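Local coordinates for protein intracellular exo-alpha-(1->5)-L-arabinofuranosidase (Bifidobacterium longum, PDB 2Y2W) that removes terminal alpha-L-arabinofuranosyl residues from arabinan and arabinoxylan, as a family 51 glycoside hydrolase of plant cell wall breakdown, at residues R134-L137 / A138-C141; M260-F263 / G264-E267; K312-A315 / T316-A320. One frame throughout, in Å; residues are numbered along the deposited sequence.

Interaction 1. Residues R134-L137 / A138-C141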
loop_
_atom_site.group_PDB
_atom_site.type_symbol
_atom_site.label_atom_id
_atom_site.label_comp_id
_atom_site.label_asym_id
_atom_site.label_seq_id
_atom_site.Cartn_x
_atom_site.Cartn_y
_atom_site.Cartn_z
ATOM N N ARG D 134 -13.490 3.265 -19.672
ATOM C CA ARG D 134 -12.263 2.821 -19.012
ATOM C C ARG D 134 -11.552 1.685 -19.741
ATOM O O ARG D 134 -12.140 1.003 -20.583
ATOM C CB ARG D 134 -12.569 2.394 -17.570
ATOM C CG ARG D 134 -12.998 3.527 -16.645
ATOM C CD ARG D 134 -11.807 4.254 -16.041
ATOM N NE ARG D 134 -12.230 5.175 -14.991
ATOM C CZ ARG D 134 -12.107 6.498 -15.047
ATOM N NH1 ARG D 134 -11.552 7.085 -16.101
ATOM N NH2 ARG D 134 -12.535 7.239 -14.033
ATOM N N ARG D 135 -10.277 1.502 -19.406
ATOM C CA ARG D 135 -9.477 0.394 -19.903
ATOM C C ARG D 135 -9.619 -0.800 -18.977
ATOM O O ARG D 135 -9.726 -0.639 -17.759
ATOM C CB ARG D 135 -7.997 0.779 -19.918
ATOM C CG ARG D 135 -7.520 1.557 -21.116
ATOM C CD ARG D 135 -6.030 1.824 -20.972
ATOM N NE ARG D 135 -5.400 2.169 -22.242
ATOM C CZ ARG D 135 -4.098 2.382 -22.405
ATOM N NH1 ARG D 135 -3.262 2.293 -21.372
ATOM N NH2 ARG D 135 -3.629 2.688 -23.608
ATOM N N ASP D 136 -9.611 -1.997 -19.555
ATOM C CA ASP D 136 -9.372 -3.208 -18.785
ATOM C C ASP D 136 -8.050 -3.816 -19.229
ATOM O O ASP D 136 -7.904 -4.221 -20.381
ATOM C CB ASP D 136 -10.504 -4.223 -18.951
ATOM C CG ASP D 136 -10.156 -5.579 -18.354
ATOM O OD1 ASP D 136 -9.681 -5.617 -17.198
ATOM O OD2 ASP D 136 -10.342 -6.604 -19.047
ATOM N N LEU D 137 -7.093 -3.874 -18.307
ATOM C CA LEU D 137 -5.770 -4.430 -18.592
ATOM C C LEU D 137 -5.792 -5.941 -18.803
ATOM O O LEU D 137 -5.073 -6.457 -19.656
ATOM C CB LEU D 137 -4.786 -4.074 -17.476
ATOM C CG LEU D 137 -3.904 -2.833 -17.643
ATOM C CD1 LEU D 137 -4.707 -1.541 -17.780
ATOM C CD2 LEU D 137 -2.942 -2.741 -16.474
ATOM N N ALA D 138 -6.623 -6.636 -18.031
ATOM C CA ALA D 138 -6.669 -8.101 -18.038
ATOM C C ALA D 138 -6.968 -8.714 -19.413
ATOM O O ALA D 138 -6.302 -9.662 -19.829
ATOM C CB ALA D 138 -7.667 -8.597 -17.011
ATOM N N TRP D 139 -7.961 -8.167 -20.110
ATOM C CA TRP D 139 -8.408 -8.718 -21.392
ATOM C C TRP D 139 -8.177 -7.763 -22.564
ATOM O O TRP D 139 -8.579 -8.045 -23.695
ATOM C CB TRP D 139 -9.873 -9.163 -21.295
ATOM C CG TRP D 139 -10.053 -10.156 -20.197
ATOM C CD1 TRP D 139 -10.585 -9.926 -18.962
ATOM C CD2 TRP D 139 -9.636 -11.526 -20.208
ATOM N NE1 TRP D 139 -10.546 -11.076 -18.210
ATOM C CE2 TRP D 139 -9.965 -12.072 -18.949
ATOM C CE3 TRP D 139 -9.029 -12.349 -21.165
ATOM C CZ2 TRP D 139 -9.711 -13.407 -18.621
ATOM C CZ3 TRP D 139 -8.773 -13.675 -20.838
ATOM C CH2 TRP D 139 -9.116 -14.191 -19.577
ATOM N N HIS D 140 -7.507 -6.648 -22.274
ATOM C CA HIS D 140 -7.135 -5.639 -23.267
ATOM C C HIS D 140 -8.354 -5.095 -24.009
ATOM O O HIS D 140 -8.411 -5.111 -25.236
ATOM C CB HIS D 140 -6.080 -6.189 -24.238
ATOM C CG HIS D 140 -5.211 -5.135 -24.849
ATOM N ND1 HIS D 140 -4.243 -4.464 -24.133
ATOM C CD2 HIS D 140 -5.156 -4.642 -26.108
ATOM C CE1 HIS D 140 -3.633 -3.600 -24.924
ATOM N NE2 HIS D 140 -4.167 -3.690 -26.128
ATOM N N CYS D 141 -9.330 -4.619 -23.245
ATOM C CA CYS D 141 -10.566 -4.095 -23.810
ATOM C C CYS D 141 -10.900 -2.732 -23.235
ATOM O O CYS D 141 -10.478 -2.400 -22.127
ATOM C CB CYS D 141 -11.724 -5.061 -23.537
ATOM S SG CYS D 141 -11.543 -6.676 -24.324
HETATM O O HOH W 1 -3.816 -5.182 -21.529
#

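Interaction 2. Residues M260-F263 / G264-E267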
loop_
_atom_site.group_PDB
_atom_site.type_symbol
_atom_site.label_atom_id
_atom_site.label_comp_id
_atom_site.label_asym_id
_atom_site.label_seq_id
_atom_site.Cartn_x
_atom_site.Cartn_y
_atom_site.Cartn_z
ATOM N N MET D 260 -0.047 -24.768 -9.724
ATOM C CA MET D 260 0.627 -23.634 -9.084
ATOM C C MET D 260 1.778 -24.055 -8.166
ATOM O O MET D 260 1.629 -24.990 -7.377
ATOM C CB MET D 260 -0.380 -22.778 -8.303
ATOM C CG MET D 260 -1.288 -21.905 -9.173
ATOM S SD MET D 260 -0.407 -20.704 -10.203
ATOM C CE MET D 260 0.316 -19.613 -8.976
ATOM N N PRO D 261 2.934 -23.367 -8.274
ATOM C CA PRO D 261 4.093 -23.683 -7.433
ATOM C C PRO D 261 3.839 -23.377 -5.956
ATOM O O PRO D 261 4.527 -23.914 -5.084
ATOM C CB PRO D 261 5.193 -22.769 -7.987
ATOM C CG PRO D 261 4.467 -21.657 -8.661
ATOM C CD PRO D 261 3.221 -22.271 -9.217
ATOM N N THR D 262 2.849 -22.526 -5.697
ATOM C CA THR D 262 2.485 -22.119 -4.343
ATOM C C THR D 262 1.285 -22.915 -3.789
ATOM O O THR D 262 0.758 -22.597 -2.719
ATOM C CB THR D 262 2.226 -20.588 -4.279
ATOM O OG1 THR D 262 2.070 -20.175 -2.916
ATOM C CG2 THR D 262 0.984 -20.191 -5.090
ATOM N N PHE D 263 0.880 -23.955 -4.518
ATOM C CA PHE D 263 -0.264 -24.797 -4.142
ATOM C C PHE D 263 -0.099 -25.418 -2.758
ATOM O O PHE D 263 0.973 -25.922 -2.415
ATOM C CB PHE D 263 -0.490 -25.889 -5.192
ATOM C CG PHE D 263 -1.757 -26.679 -4.994
ATOM C CD1 PHE D 263 -3.002 -26.058 -5.066
ATOM C CD2 PHE D 263 -1.706 -28.050 -4.761
ATOM C CE1 PHE D 263 -4.177 -26.788 -4.889
ATOM C CE2 PHE D 263 -2.874 -28.791 -4.588
ATOM C CZ PHE D 263 -4.112 -28.157 -4.651
ATOM N N GLY D 264 -1.170 -25.364 -1.969
ATOM C CA GLY D 264 -1.155 -25.880 -0.603
ATOM C C GLY D 264 -0.590 -24.886 0.395
ATOM O O GLY D 264 -1.266 -24.509 1.353
ATOM N N THR D 265 0.652 -24.461 0.166
ATOM C CA THR D 265 1.352 -23.538 1.068
ATOM C C THR D 265 0.760 -22.125 1.055
ATOM O O THR D 265 0.850 -21.400 2.051
ATOM C CB THR D 265 2.864 -23.470 0.759
ATOM O OG1 THR D 265 3.060 -23.268 -0.645
ATOM C CG2 THR D 265 3.556 -24.762 1.178
ATOM N N TRP D 266 0.159 -21.741 -0.068
ATOM C CA TRP D 266 -0.567 -20.479 -0.164
ATOM C C TRP D 266 -1.728 -20.487 0.821
ATOM O O TRP D 266 -1.829 -19.609 1.675
ATOM C CB TRP D 266 -1.088 -20.259 -1.588
ATOM C CG TRP D 266 -1.964 -19.047 -1.734
ATOM C CD1 TRP D 266 -3.306 -18.964 -1.482
ATOM C CD2 TRP D 266 -1.558 -17.745 -2.173
ATOM N NE1 TRP D 266 -3.759 -17.692 -1.733
ATOM C CE2 TRP D 266 -2.708 -16.923 -2.160
ATOM C CE3 TRP D 266 -0.334 -17.192 -2.576
ATOM C CZ2 TRP D 266 -2.670 -15.576 -2.533
ATOM C CZ3 TRP D 266 -0.297 -15.853 -2.949
ATOM C CH2 TRP D 266 -1.459 -15.062 -2.925
ATOM N N GLU D 267 -2.587 -21.496 0.691
ATOM C CA GLU D 267 -3.763 -21.658 1.541
ATOM C C GLU D 267 -3.397 -21.721 3.020
ATOM O O GLU D 267 -4.029 -21.065 3.844
ATOM C CB GLU D 267 -4.548 -22.910 1.137
ATOM C CG GLU D 267 -5.307 -22.793 -0.187
ATOM C CD GLU D 267 -4.443 -23.047 -1.415
ATOM O OE1 GLU D 267 -3.224 -23.295 -1.281
ATOM O OE2 GLU D 267 -4.994 -22.998 -2.532
#

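Interaction 3. Residues K312-A315 / T316-A320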
loop_
_atom_site.group_PDB
_atom_site.type_symbol
_atom_site.label_atom_id
_atom_site.label_comp_id
_atom_site.label_asym_id
_atom_site.label_seq_id
_atom_site.Cartn_x
_atom_site.Cartn_y
_atom_site.Cartn_z
ATOM N N LYS D 312 -7.945 -34.745 -5.674
ATOM C CA LYS D 312 -6.705 -34.359 -5.001
ATOM C C LYS D 312 -6.716 -32.888 -4.586
ATOM O O LYS D 312 -6.305 -32.553 -3.473
ATOM C CB LYS D 312 -5.489 -34.651 -5.886
ATOM C CG LYS D 312 -4.765 -35.933 -5.523
ATOM C CD LYS D 312 -3.584 -36.194 -6.452
ATOM C CE LYS D 312 -2.524 -37.080 -5.788
ATOM N NZ LYS D 312 -3.058 -38.397 -5.318
ATOM N N PHE D 313 -7.189 -32.028 -5.490
ATOM C CA PHE D 313 -7.357 -30.596 -5.233
ATOM C C PHE D 313 -8.155 -30.369 -3.944
ATOM O O PHE D 313 -7.712 -29.644 -3.049
ATOM C CB PHE D 313 -8.081 -29.941 -6.419
ATOM C CG PHE D 313 -7.761 -28.481 -6.621
ATOM C CD1 PHE D 313 -7.802 -27.574 -5.562
ATOM C CD2 PHE D 313 -7.433 -28.011 -7.887
ATOM C CE1 PHE D 313 -7.512 -26.228 -5.762
ATOM C CE2 PHE D 313 -7.140 -26.666 -8.097
ATOM C CZ PHE D 313 -7.180 -25.772 -7.032
ATOM N N ILE D 314 -9.325 -31.005 -3.861
ATOM C CA ILE D 314 -10.202 -30.913 -2.694
ATOM C C ILE D 314 -9.502 -31.410 -1.428
ATOM O O ILE D 314 -9.552 -30.748 -0.392
ATOM C CB ILE D 314 -11.545 -31.665 -2.931
ATOM C CG1 ILE D 314 -12.416 -30.890 -3.928
ATOM C CG2 ILE D 314 -12.307 -31.869 -1.618
ATOM C CD1 ILE D 314 -13.426 -31.737 -4.683
ATOM N N ALA D 315 -8.837 -32.560 -1.529
ATOM C CA ALA D 315 -8.136 -33.160 -0.390
ATOM C C ALA D 315 -7.047 -32.247 0.172
ATOM O O ALA D 315 -6.954 -32.066 1.387
ATOM C CB ALA D 315 -7.551 -34.517 -0.777
ATOM N N THR D 316 -6.246 -31.667 -0.720
ATOM C CA THR D 316 -5.097 -30.845 -0.341
ATOM C C THR D 316 -5.513 -29.503 0.265
ATOM O O THR D 316 -4.932 -29.059 1.262
ATOM C CB THR D 316 -4.154 -30.602 -1.547
ATOM O OG1 THR D 316 -3.965 -31.827 -2.263
ATOM C CG2 THR D 316 -2.798 -30.082 -1.087
ATOM N N VAL D 317 -6.513 -28.864 -0.338
ATOM C CA VAL D 317 -7.004 -27.573 0.148
ATOM C C VAL D 317 -7.709 -27.734 1.498
ATOM O O VAL D 317 -7.514 -26.920 2.404
ATOM C CB VAL D 317 -7.917 -26.875 -0.893
ATOM C CG1 VAL D 317 -8.560 -25.622 -0.308
ATOM C CG2 VAL D 317 -7.119 -26.517 -2.134
ATOM N N SER D 318 -8.506 -28.793 1.625
ATOM C CA SER D 318 -9.180 -29.121 2.883
ATOM C C SER D 318 -8.184 -29.315 4.021
ATOM O O SER D 318 -8.372 -28.781 5.117
ATOM C CB SER D 318 -10.034 -30.377 2.724
ATOM O OG SER D 318 -11.000 -30.204 1.703
ATOM N N ASP D 319 -7.126 -30.077 3.749
ATOM C CA ASP D 319 -6.073 -30.337 4.726
ATOM C C ASP D 319 -5.385 -29.038 5.144
ATOM O O ASP D 319 -5.054 -28.847 6.319
ATOM C CB ASP D 319 -5.061 -31.328 4.147
ATOM C CG ASP D 319 -3.961 -31.683 5.128
ATOM O OD1 ASP D 319 -4.269 -32.244 6.204
ATOM O OD2 ASP D 319 -2.782 -31.406 4.813
ATOM N N ALA D 320 -5.181 -28.152 4.171
ATOM C CA ALA D 320 -4.630 -26.820 4.412
ATOM C C ALA D 320 -5.584 -25.968 5.248
ATOM O O ALA D 320 -5.152 -25.242 6.145
ATOM C CB ALA D 320 -4.313 -26.133 3.091
#

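Interaction 1. Residues R134-L137 / A138-C141
D136 holds A138 and W139 through its carboxylate. CG stands anti to the backbone N (chi1 170°), and this turns the oxygens toward the amides of A138 and W139. OD2 accepts the amide of W139, with N and OD2 3.0 Å apart. The donor comes from well above the carboxylate plane. OD1 takes a weak bond from A138 N, which makes a weak Asx turn. The indole of W139 runs alongside, with its CD1 edge 3.3 Å from D136 OD2.

The backbones close the hairpin behind this carboxylate. D136 N meets C141 O at 2.7 Å, and C141 N returns to D136 O at 3.2 Å. H140 and C141 both face D136, a G1 beta bulge, and H140 has the positive phi expected at its first position.

The side of H140 is looser and partly exposed. A water links L137 O (2.6 Å) to H140 ND1 (2.7 Å), and the imidazole stacks on W369. L137 points away overall. L137 and H140 both pack on A244 of the second subunit. R134 leads away too and pairs with D123.

N118 also donates to D136 OD1, while W139 NE1 bonds to E69. Without this carboxylate, as with an alanine here, the amides of A138 and W139 and the side chain of N118 are likely to lose their acceptor, and the turn would be freer to shift.

E69 probably binds arabinofuranose, as does N114 beside A138. The chemistry thus implies a polar clasp that fixes a turn, and with it the indole, beside what is probably the arabinofuranose site.

Interaction 2. Residues M260-F263 / G264-E267
T262 meets W266 at the start of helix 265-274. Its carbonyl oxygen accepts W266 N at 2.8 Å. T265 OG1 adds a weak bond to the same oxygen. The T262 hydroxyl lies across from its own backbone N (chi1 -171°), beside the carbonyl carbon. This sets OG1 3.4 Å from W266 CB, at the edge of the indole and in its plane. The far end of that indole leads away, and its NE1 bonds to C253 O.

F263 closes a type I turn that begins at M260, through F263 N to M260 O. The ring packs on helix 307-327 and meets F313 edge-to-face. F263 O takes a weak bond from T265 N.

G264 is the N-cap, with a positive phi of 83°. The lack of a CB goes with this backbone, since a side chain here would run into F263 O. E267 is bent at chi2 (82°), which brings OE1 back to G264 N at 3.0 Å, a weak bond. This is the glutamate half of a capping box; the glycine has no side chain to return it. E267 OE2 is held by S255.

The segment joins barrel strand 249-252 to its helix. A carboxylate lying at this helix N-terminus is likely to be steadied by the G264 amide and the helix dipole.

Interaction 3. Residues K312-A315 / T316-A320
F313 lies alongside V317, one helical turn further on, and both side chains point the same way. The valine touches with one methyl. CG2 sits at the edge of the phenyl ring, near its plane, 3.7 Å from F313 CD1. The first torsion of F313 (chi1 -152°) puts the ring roughly opposite the backbone N, and this brings it along the helix to the valine. V317 CG2 also lies close to F313 O. Their backbones are joined too: V317 N to F313 O, 3.1 Å.

Two hydroxyls fold back on the helix. T316 OG1 donates to K312 O at 2.7 Å, from above the plane of that carbonyl. T316 N reaches the same oxygen, nearly in line with the C=O bond, so K312 O is gripped twice by one residue. S318 does likewise at I314. Its OG donates to I314 O at 2.6 Å, while S318 N comes from the opposite face of the carbonyl plane. The S318 hydroxyl sits beside its own backbone N (chi1 -58°), which turns it back toward I314 O. I314 CG2 lies 3.9 Å from S318 OG.

These residues belong to helix 307-327 of the (beta/alpha)8 barrel, between strands 280-287 and 335-341. F313 and V317 press on C283, and V317 also on V281. F313 meets F338 edge-to-face. I314 packs on F338, and S318 packs on L336. Y286 and E340, probably sugar-binding residues, lie about 9 Å from the F313 side chain, too far to touch.

The remaining face of the helix is different. K312, A315 and D319 are exposed there. The K312 amine leads away from the helix turn. A315 and D319 are joined by the backbone bond from D319 N to A315 O at 3.1 Å.

How the interactions relate
Interactions 2 and 3 lie together in the helical layer round the barrel, their centres about 11 Å apart. They hold neighbouring elements: the start of helix 265-274 and the middle of helix 307-327. They touch where F263 CE1 meets F313 CE1 at 3.5 Å, and where E267 packs on A320. Interaction 3 has a buried face (F313, I314, V317) and an exposed one. Interaction 2 buries W266 and E267 but exposes T265. Interaction 1 stands apart, its centre about 28 Å from that of interaction 2. It is a hairpin at a subunit interface, probably beside the sugar site. A carboxylate dominates interaction 1, carbonyl and helix capping interaction 2, and hydroxyl and apolar helix packing interaction 3.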